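Local structure of gamma-glutamyl phosphate reductase (Thermotoga maritima, 1O20) at residues N164-K167 with A168-S171; E134-P137 with N138-V141; A41-K44 with I45-L49; I56-A59 with N60-V64; D84-I87 with D88-I91. The protein probably catalyses the NADPH-dependent reduction of gamma-glutamyl phosphate to glutamate gamma-semialdehyde and phosphate, the second step from glutamate towards proline. One frame throughout, in Å; residues are numbered along the deposited sequence.

In the fold
Four contacts are turns within helices, and contact 2 leads from loop 134-137 into helix 138-149; all lie on one side of the chain's centre, within an aldehyde dehydrogenase family sequence. In chain order come contact 3 (helix 35-51), contact 4 (helix 53-69), contact 5 (helix 84-99), contact 2 and contact 1 (helix 163-177). Contacts 2 and 1 belong to the helices that follow strands 129-132 and 154-157 respectively, neighbours in a parallel sheet. Their centres lie about 10 Å apart, as do those of contacts 1 and 4, while contacts 3 and 4 are about 20 Å apart. The three earlier helices pack on this layer: Asp63 bonds Asn164 and Ser165, Leu49 touches Ile169 and Val141, Met90 touches Val141.

Contact 1: N164-K167 with A168-S171; sequences NSNK and AIVS
The carbonyls of Asn164, Ser165, Asn166 and Lys167 accept the amides of Ala168, Ile169, Val170 and Ser171 in turn, an unbroken i to i+4 alpha-helical series with N-H...O angles from 151° to 168°. This is part of helix 163-177, the crossover helix of a beta-alpha-beta unit between strands 154-157 and 187-189. The bond from Ile169 N to Ser165 O, 3.0 Å, lies in the carbonyl plane, whereas the other three donors are tilted from theirs.

Across the turn the side chains meet carbonyl oxygens more than one another. Ala168 CB is 3.7 Å from Asn164 O, and its small size suits the close approach of Ala59 from helix 53-69. Ile169 CG1 sits beside its own backbone N (chi1 -73°), a torsion that turns it back along the helix to within 3.4 Å of Ser165 O. The polar ends of the first turn face outward to neighbouring helices: Asn164 ND2 and Ser165 OG each bond one carboxylate oxygen of Asp63, and Asn166 OD1 bonds Thr140 OG1. Asn166, Lys167 and Val170 also touch Phe189 on the next strand, so this flank packs on the sheet. On Val170 it is CG2, the methyl beside the backbone N, that touches the preceding turn, 3.2 Å from Asn166 O.

Contact 2: E134-P137 with N138-V141; sequences ESRP and NVTV
Arg136 O and Pro137 O accept the amides of Val139 and Thr140, two successive i to i+3 bonds that carry the loop after strand 129-132 into helix 138-149. The first, Val139 N to Arg136 O, is 3.1 Å long; the second, Thr140 N to Pro137 O, is 3.0 Å and more bent, with an N-H...O angle of 138°. In both the donor stands well above the carbonyl plane, by 45° in the first and more in the second.

Asn138 takes the crowded position, CG between its backbone N and carbonyl carbon (chi1 57°), which brings OD1 back to 3.2 Å from Arg136 CB. Its ND2 turns to the helix instead and is satisfied by Glu142 OE2. Val139 lays CG2 along the same Arg136 CB at 3.9 Å. The hydroxyl of Thr140 bonds Tyr133 OH. Further on, Val139 O and Thr140 O are each met by the hydroxyl of a threonine, Thr143 and Thr144.

Since Pro137 has no N-H to place, its ring can pack on Asn166 and Ile169 without stranding a donor, while its carbonyl still serves the helix.

Contact 3: A41-K44 with I45-L49; sequences AIKK and IAEKL
Glu47 reaches back over the preceding turn and sets its carboxylate between two lysine chains. Glu47 OE2 lies 3.8 Å from Lys43 CG and Glu47 OE1 4.0 Å from Lys44 CG, so the oxygens meet methylenes, and both lysines cross the glutamate obliquely. Neither ammonium touches it directly: Lys44 NZ is 4.5 Å from Glu47 OE1, too far for a salt bridge. Water 1 fills that interval, accepting from Lys44 NZ at 2.9 Å and donating to Glu47 OE1 at 2.7 Å.

What places the carboxylate is the first torsion of Glu47, with CG anti to the carbonyl carbon (chi1 -74°) and the rest of the chain extended. The backbone beneath is regular, Glu47 N bonding Lys43 O at 3.0 Å and Lys48 N bonding Lys44 O at 2.8 Å. Further out, Glu179 holds Lys44 NZ in a salt bridge, fixing the far side of the water bridge. Putting an alanine at Glu47 would probably leave water 1 without its acceptor and the methylenes of Lys43 and Lys44 without the group that lies across them.

The face carrying Ile42, Ile45 and Ala46 is hydrophobic and meets Cys94 of helix 84-99, with Ile45 also on Leu148 and Ala176. Charges spaced three and four residues apart on one face, aliphatic residues on another, make helix 35-51 a typical amphipathic helix packed among other helices.

Contact 4: I56-A59 with N60-V64; sequences ILEA and NRIDV
Glu58 and Arg61 lie side by side on the exposed face of helix 53-69, an amphipathic helix whose other face packs on helix 163-177 and on the chain around Leu82.

The packed side is close and regular. Asn60 N bonds Ile56 O at 2.9 Å, and Asp63 N bonds Ala59 O at 3.2 Å, in the carbonyl plane and nearly straight (165°). Asn60 turns its amide off the helix, CG anti to the backbone N (chi1 -174°), to give ND2 to Leu80 O and Ser165 OG and take Leu82 N on OD1; this buried amide thus has partners at both ends. Ala59 adds a methyl that packs on Asn164 and Ala168 of helix 163-177, and Asp63 points its carboxylate at the same helix. The middle of the turn is looser, for Ile62 N has a weak bond to Glu58 O at 3.3 Å.

On the solvent side the tie is between side chains. Arg61, bent at chi3, grips the carboxylate side-on with two nitrogens, the planes 19° apart. NH2 meets OE1 of Glu58 on its syn side at 3.1 Å, whereas NE reaches OE2 of Glu58 from above the carboxylate plane at 3.0 Å.

Contact 5: D84-I87 with D88-I91; sequences DKRI and DEMI
Ile87 sends two branches to two residues of the next turn: CG1 faces Met90 CE at 4.2 Å, and CG2 faces Ile91 CD1 at 4.0 Å. The Ile87 and Ile91 chains pass at a slant, while Met90, a selenomethionine, bends at chi3 so that its methyl swings back toward Arg86 and Ile87. Beneath these contacts Ile91 N bonds Ile87 O at 3.0 Å in a regular helical turn.

Arg86 and Glu89 run alongside each other, pointing the same way, with guanidinium and carboxylate planes 24° apart. They touch through a methylene and an oxygen, Arg86 CG to Glu89 OE1 at 3.7 Å, with no salt bridge between them, and the guanidinium goes past the glutamate to a salt bridge with Asp78 and a bond to Ala81 O.

Asp88 folds back over the preceding turn, CG anti to the carbonyl carbon (chi1 -66°). This leaves Asp88 OD1 3.3 Å from Asp84 O, two acceptors with no hydrogen bond between them, and the charge is answered from outside: Arg53 of helix 53-69 gives NH2 to Asp88 OD1 and NH1 to Asp84 OD1. Water 2 donates to Asp88 OD2 at 2.7 Å and is held weakly by Lys85 NZ. An asparagine in place of Asp88 would probably weaken the hold on Arg53, leaving its charge to be balanced mainly by Asp84.

Helix 84-99 packs on two others: Ile87 and Asp84 lie on Leu57 of helix 53-69, while Met90 packs on Leu49 and Ile91 on Asp50 of helix 35-51.

Contact 1: N164-K167 with A168-S171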
# COMPACT_ATOMS: atom_id res chain seq x y z
N ASN A 164 10.59 9.89 -18.88
CA ASN A 164 10.28 11.23 -19.40
C ASN A 164 9.10 11.85 -18.65
O ASN A 164 9.13 13.02 -18.29
CB ASN A 164 10.01 11.19 -20.90
CG ASN A 164 11.19 10.64 -21.70
OD1 ASN A 164 12.10 11.35 -22.01
ND2 ASN A 164 11.17 9.34 -21.98
N SER A 165 8.07 11.03 -18.40
CA SER A 165 6.88 11.47 -17.69
C SER A 165 7.28 11.97 -16.30
O SER A 165 6.86 13.06 -15.86
CB SER A 165 5.88 10.33 -17.57
OG SER A 165 5.41 9.92 -18.85
N ASN A 166 8.09 11.18 -15.61
CA ASN A 166 8.45 11.50 -14.25
C ASN A 166 9.33 12.73 -14.15
O ASN A 166 9.18 13.52 -13.21
CB ASN A 166 9.08 10.31 -13.54
CG ASN A 166 8.07 9.20 -13.25
OD1 ASN A 166 6.86 9.45 -13.14
ND2 ASN A 166 8.56 7.99 -13.11
N LYS A 167 10.19 12.93 -15.12
CA LYS A 167 10.97 14.16 -15.14
C LYS A 167 10.08 15.37 -15.22
O LYS A 167 10.30 16.32 -14.50
CB LYS A 167 11.89 14.23 -16.34
CG LYS A 167 13.20 13.54 -16.17
CD LYS A 167 14.12 13.90 -17.34
CE LYS A 167 14.81 12.70 -17.92
NZ LYS A 167 15.53 13.07 -19.17
N ALA A 168 9.14 15.36 -16.17
CA ALA A 168 8.26 16.47 -16.37
C ALA A 168 7.39 16.74 -15.14
O ALA A 168 7.16 17.90 -14.78
CB ALA A 168 7.38 16.22 -17.62
N ILE A 169 6.89 15.68 -14.50
CA ILE A 169 6.07 15.83 -13.30
C ILE A 169 6.95 16.43 -12.18
O ILE A 169 6.56 17.41 -11.49
CB ILE A 169 5.45 14.48 -12.88
CG1 ILE A 169 4.31 14.07 -13.83
CG2 ILE A 169 4.90 14.59 -11.50
CD1 ILE A 169 3.96 12.62 -13.80
N VAL A 170 8.14 15.86 -12.01
CA VAL A 170 9.04 16.33 -10.94
C VAL A 170 9.42 17.79 -11.18
O VAL A 170 9.54 18.57 -10.23
CB VAL A 170 10.29 15.44 -10.77
CG1 VAL A 170 11.36 16.13 -9.88
CG2 VAL A 170 9.90 14.11 -10.14
N SER A 171 9.60 18.15 -12.44
CA SER A 171 9.91 19.51 -12.79
C SER A 171 8.76 20.43 -12.36
O SER A 171 9.00 21.48 -11.77
CB SER A 171 10.24 19.62 -14.28
OG SER A 171 10.41 20.97 -14.67

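Contact 2: E134-P137 with N138-V141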
# COMPACT_ATOMS: atom_id res chain seq x y z
N GLU A 134 8.15 1.60 -10.19
CA GLU A 134 8.29 1.22 -11.61
C GLU A 134 7.63 2.31 -12.44
O GLU A 134 8.00 3.50 -12.32
CB GLU A 134 7.67 -0.16 -11.95
CG GLU A 134 7.80 -1.28 -10.94
CD GLU A 134 8.92 -2.23 -11.25
OE1 GLU A 134 10.00 -1.76 -11.69
OE2 GLU A 134 8.73 -3.45 -11.01
N SER A 135 6.60 1.93 -13.19
CA SER A 135 6.16 2.68 -14.34
C SER A 135 4.91 3.59 -14.17
O SER A 135 4.60 4.31 -15.12
CB SER A 135 5.82 1.68 -15.45
OG SER A 135 4.43 1.31 -15.38
N ARG A 136 4.16 3.54 -13.08
CA ARG A 136 2.93 4.37 -12.99
C ARG A 136 3.30 5.80 -12.58
O ARG A 136 3.66 6.01 -11.42
CB ARG A 136 1.90 3.83 -12.00
CG ARG A 136 1.75 2.31 -11.83
CD ARG A 136 0.65 1.83 -10.86
NE ARG A 136 0.42 0.38 -10.99
CZ ARG A 136 -0.65 -0.19 -11.54
NH1 ARG A 136 -1.64 0.53 -12.06
NH2 ARG A 136 -0.72 -1.52 -11.59
N PRO A 137 3.24 6.77 -13.49
CA PRO A 137 3.71 8.11 -13.15
C PRO A 137 2.91 8.82 -12.04
O PRO A 137 3.48 9.66 -11.37
CB PRO A 137 3.61 8.89 -14.48
CG PRO A 137 3.41 7.83 -15.52
CD PRO A 137 2.74 6.72 -14.86
N ASN A 138 1.63 8.51 -11.86
CA ASN A 138 0.86 9.08 -10.74
C ASN A 138 1.50 8.85 -9.37
O ASN A 138 1.32 9.66 -8.46
CB ASN A 138 -0.57 8.53 -10.69
CG ASN A 138 -0.59 7.00 -10.57
OD1 ASN A 138 -0.10 6.30 -11.47
ND2 ASN A 138 -1.14 6.48 -9.47
N VAL A 139 2.25 7.76 -9.24
CA VAL A 139 2.89 7.39 -8.00
C VAL A 139 3.82 8.49 -7.59
O VAL A 139 3.97 8.77 -6.42
CB VAL A 139 3.62 6.04 -8.15
CG1 VAL A 139 4.59 5.78 -6.99
CG2 VAL A 139 2.58 4.89 -8.29
N THR A 140 4.42 9.13 -8.59
CA THR A 140 5.30 10.27 -8.38
C THR A 140 4.66 11.37 -7.54
O THR A 140 5.26 11.87 -6.60
CB THR A 140 5.73 10.80 -9.76
OG1 THR A 140 6.43 9.75 -10.47
CG2 THR A 140 6.72 11.96 -9.66
N VAL A 141 3.48 11.79 -7.91
CA VAL A 141 2.73 12.75 -7.14
C VAL A 141 2.19 12.20 -5.82
O VAL A 141 2.37 12.84 -4.76
CB VAL A 141 1.59 13.33 -7.97
CG1 VAL A 141 0.63 14.18 -7.10
CG2 VAL A 141 2.17 14.16 -9.13

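Contact 3: A41-K44 with I45-L49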
# COMPACT_ATOMS: atom_id res chain seq x y z
N ALA A 41 2.41 24.59 -0.57
CA ALA A 41 3.25 23.83 -1.52
C ALA A 41 2.45 22.79 -2.31
O ALA A 41 2.62 22.70 -3.52
CB ALA A 41 4.40 23.17 -0.82
N ILE A 42 1.57 22.06 -1.64
CA ILE A 42 0.77 21.00 -2.26
C ILE A 42 -0.29 21.59 -3.18
O ILE A 42 -0.57 21.04 -4.26
CB ILE A 42 0.15 20.06 -1.17
CG1 ILE A 42 1.28 19.33 -0.42
CG2 ILE A 42 -0.80 19.05 -1.79
CD1 ILE A 42 0.85 18.55 0.75
N LYS A 43 -0.85 22.74 -2.80
CA LYS A 43 -1.78 23.46 -3.65
C LYS A 43 -1.08 23.94 -4.93
O LYS A 43 -1.63 23.83 -6.03
CB LYS A 43 -2.38 24.66 -2.89
CG LYS A 43 -3.29 25.57 -3.71
CD LYS A 43 -4.48 24.80 -4.27
CE LYS A 43 -5.75 25.64 -4.45
NZ LYS A 43 -6.92 24.75 -4.85
N LYS A 44 0.11 24.52 -4.77
CA LYS A 44 0.92 24.92 -5.90
C LYS A 44 1.33 23.73 -6.79
O LYS A 44 1.46 23.91 -8.02
CB LYS A 44 2.16 25.72 -5.46
CG LYS A 44 1.73 27.10 -4.96
CD LYS A 44 2.79 27.90 -4.29
CE LYS A 44 2.36 29.39 -4.23
NZ LYS A 44 2.24 30.01 -5.58
N ILE A 45 1.58 22.56 -6.17
CA ILE A 45 1.84 21.36 -6.94
C ILE A 45 0.64 21.08 -7.86
O ILE A 45 0.80 20.90 -9.08
CB ILE A 45 2.17 20.16 -6.05
CG1 ILE A 45 3.57 20.27 -5.45
CG2 ILE A 45 2.04 18.83 -6.88
CD1 ILE A 45 3.86 19.21 -4.41
N ALA A 46 -0.56 21.07 -7.30
CA ALA A 46 -1.81 20.93 -8.07
C ALA A 46 -1.92 21.95 -9.23
O ALA A 46 -2.25 21.60 -10.38
CB ALA A 46 -3.04 21.05 -7.13
N GLU A 47 -1.57 23.19 -8.93
CA GLU A 47 -1.63 24.26 -9.91
C GLU A 47 -0.59 24.08 -11.04
O GLU A 47 -0.92 24.27 -12.22
CB GLU A 47 -1.40 25.59 -9.21
CG GLU A 47 -2.60 26.05 -8.39
CD GLU A 47 -2.30 27.27 -7.54
OE1 GLU A 47 -1.16 27.81 -7.62
OE2 GLU A 47 -3.22 27.70 -6.82
N LYS A 48 0.62 23.68 -10.70
CA LYS A 48 1.66 23.52 -11.70
C LYS A 48 1.37 22.29 -12.57
O LYS A 48 1.64 22.34 -13.76
CB LYS A 48 3.08 23.47 -11.10
CG LYS A 48 3.56 24.79 -10.49
CD LYS A 48 3.89 25.87 -11.55
CE LYS A 48 3.89 27.30 -10.98
NZ LYS A 48 4.43 28.27 -12.03
N LEU A 49 0.84 21.22 -11.99
CA LEU A 49 0.43 20.07 -12.77
C LEU A 49 -0.62 20.50 -13.80
O LEU A 49 -0.53 20.16 -14.98
CB LEU A 49 -0.12 18.95 -11.89
CG LEU A 49 0.80 18.17 -10.94
CD1 LEU A 49 -0.04 17.27 -10.09
CD2 LEU A 49 1.85 17.38 -11.68
O HOH W 1 -0.61 30.04 -6.17

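Contact 4: I56-A59 with N60-V64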
# COMPACT_ATOMS: atom_id res chain seq x y z
N ILE A 56 3.75 17.58 -19.66
CA ILE A 56 3.66 16.26 -19.05
C ILE A 56 3.14 15.25 -20.08
O ILE A 56 3.62 14.14 -20.16
CB ILE A 56 2.75 16.29 -17.77
CG1 ILE A 56 3.45 17.10 -16.68
CG2 ILE A 56 2.46 14.84 -17.21
CD1 ILE A 56 2.49 17.69 -15.63
N LEU A 57 2.15 15.66 -20.87
CA LEU A 57 1.58 14.75 -21.86
C LEU A 57 2.52 14.51 -23.04
O LEU A 57 2.54 13.41 -23.57
CB LEU A 57 0.21 15.26 -22.33
CG LEU A 57 -0.82 15.18 -21.19
CD1 LEU A 57 -2.19 15.62 -21.67
CD2 LEU A 57 -0.87 13.78 -20.57
N GLU A 58 3.30 15.51 -23.42
CA GLU A 58 4.32 15.34 -24.48
C GLU A 58 5.44 14.41 -24.04
O GLU A 58 5.89 13.57 -24.80
CB GLU A 58 4.92 16.70 -24.91
CG GLU A 58 6.18 16.60 -25.77
CD GLU A 58 5.97 15.93 -27.14
OE1 GLU A 58 7.00 15.60 -27.78
OE2 GLU A 58 4.80 15.69 -27.58
N ALA A 59 5.90 14.57 -22.82
CA ALA A 59 6.85 13.64 -22.23
C ALA A 59 6.27 12.21 -22.18
O ALA A 59 6.94 11.22 -22.54
CB ALA A 59 7.21 14.12 -20.83
N ASN A 60 5.00 12.12 -21.77
CA ASN A 60 4.36 10.83 -21.68
C ASN A 60 4.12 10.20 -23.06
O ASN A 60 4.13 8.97 -23.18
CB ASN A 60 3.04 10.93 -20.93
CG ASN A 60 2.43 9.59 -20.69
OD1 ASN A 60 1.53 9.19 -21.42
ND2 ASN A 60 2.92 8.87 -19.68
N ARG A 61 3.95 11.03 -24.08
CA ARG A 61 3.75 10.51 -25.44
C ARG A 61 5.03 9.79 -25.86
O ARG A 61 4.95 8.76 -26.53
CB ARG A 61 3.49 11.63 -26.41
CG ARG A 61 3.30 11.23 -27.88
CD ARG A 61 3.41 12.43 -28.81
NE ARG A 61 4.79 12.94 -28.80
CZ ARG A 61 5.74 12.57 -29.65
NH1 ARG A 61 5.47 11.71 -30.64
NH2 ARG A 61 6.97 13.09 -29.53
N ILE A 62 6.19 10.30 -25.43
CA ILE A 62 7.45 9.64 -25.74
C ILE A 62 7.57 8.30 -25.04
O ILE A 62 7.86 7.31 -25.68
CB ILE A 62 8.66 10.53 -25.42
CG1 ILE A 62 8.68 11.73 -26.40
CG2 ILE A 62 9.96 9.73 -25.48
CD1 ILE A 62 9.62 12.84 -25.94
N ASP A 63 7.30 8.25 -23.73
CA ASP A 63 7.33 7.00 -22.99
C ASP A 63 6.39 5.92 -23.62
O ASP A 63 6.76 4.73 -23.78
CB ASP A 63 6.91 7.23 -21.54
CG ASP A 63 7.93 8.01 -20.74
OD1 ASP A 63 9.11 8.10 -21.13
OD2 ASP A 63 7.60 8.60 -19.67
N VAL A 64 5.17 6.34 -23.94
CA VAL A 64 4.16 5.45 -24.51
C VAL A 64 4.59 4.93 -25.89
O VAL A 64 4.45 3.74 -26.16
CB VAL A 64 2.76 6.14 -24.60
CG1 VAL A 64 1.82 5.39 -25.53
CG2 VAL A 64 2.14 6.25 -23.17

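Contact 5: D84-I87 with D88-I91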
# COMPACT_ATOMS: atom_id res chain seq x y z
N ASP A 84 -5.49 13.89 -19.68
CA ASP A 84 -6.05 14.97 -18.82
C ASP A 84 -6.76 14.47 -17.57
O ASP A 84 -6.56 15.03 -16.50
CB ASP A 84 -7.04 15.84 -19.59
CG ASP A 84 -6.39 16.84 -20.44
OD1 ASP A 84 -5.32 17.38 -20.06
OD2 ASP A 84 -6.88 17.20 -21.52
N LYS A 85 -7.53 13.40 -17.70
CA LYS A 85 -8.28 12.84 -16.60
C LYS A 85 -7.38 12.29 -15.52
O LYS A 85 -7.68 12.42 -14.31
CB LYS A 85 -9.21 11.72 -17.11
CG LYS A 85 -10.64 11.89 -16.64
CD LYS A 85 -11.33 13.05 -17.28
CE LYS A 85 -12.63 13.34 -16.52
NZ LYS A 85 -13.35 14.48 -17.09
N ARG A 86 -6.29 11.68 -15.95
CA ARG A 86 -5.33 11.14 -15.00
C ARG A 86 -4.55 12.26 -14.33
O ARG A 86 -4.26 12.16 -13.15
CB ARG A 86 -4.44 10.08 -15.66
CG ARG A 86 -5.16 8.75 -15.81
CD ARG A 86 -4.65 7.81 -16.89
NE ARG A 86 -5.46 6.59 -16.95
CZ ARG A 86 -5.09 5.45 -17.55
NH1 ARG A 86 -3.90 5.34 -18.12
NH2 ARG A 86 -5.90 4.40 -17.54
N ILE A 87 -4.24 13.34 -15.04
CA ILE A 87 -3.67 14.48 -14.39
C ILE A 87 -4.67 15.08 -13.40
O ILE A 87 -4.29 15.48 -12.28
CB ILE A 87 -3.16 15.53 -15.39
CG1 ILE A 87 -1.99 14.95 -16.20
CG2 ILE A 87 -2.73 16.77 -14.63
CD1 ILE A 87 -1.65 15.72 -17.36
N ASP A 88 -5.95 15.08 -13.77
CA ASP A 88 -7.00 15.49 -12.82
C ASP A 88 -7.00 14.63 -11.56
O ASP A 88 -7.23 15.15 -10.47
CB ASP A 88 -8.40 15.48 -13.46
CG ASP A 88 -8.58 16.50 -14.55
OD1 ASP A 88 -7.80 17.47 -14.64
OD2 ASP A 88 -9.46 16.41 -15.42
N GLU A 89 -6.75 13.32 -11.68
CA GLU A 89 -6.74 12.45 -10.50
C GLU A 89 -5.58 12.89 -9.61
O GLU A 89 -5.71 12.84 -8.39
CB GLU A 89 -6.57 10.93 -10.80
CG GLU A 89 -7.75 10.24 -11.48
CD GLU A 89 -7.43 8.83 -12.06
OE1 GLU A 89 -6.25 8.41 -12.25
OE2 GLU A 89 -8.41 8.13 -12.37
N MSE A 90 -4.45 13.24 -10.22
CA MSE A 90 -3.27 13.71 -9.45
C MSE A 90 -3.63 14.98 -8.69
O MSE A 90 -3.27 15.14 -7.50
CB MSE A 90 -2.07 13.95 -10.37
CG MSE A 90 -1.39 12.69 -10.86
SE MSE A 90 -0.03 13.24 -12.22
CE MSE A 90 -0.49 11.94 -13.63
N ILE A 91 -4.38 15.87 -9.35
CA ILE A 91 -4.82 17.13 -8.76
C ILE A 91 -5.78 16.93 -7.58
O ILE A 91 -5.58 17.52 -6.52
CB ILE A 91 -5.41 18.04 -9.84
CG1 ILE A 91 -4.27 18.70 -10.62
CG2 ILE A 91 -6.34 19.11 -9.25
CD1 ILE A 91 -4.63 19.21 -12.04
O HOH W 2 -11.91 15.82 -14.50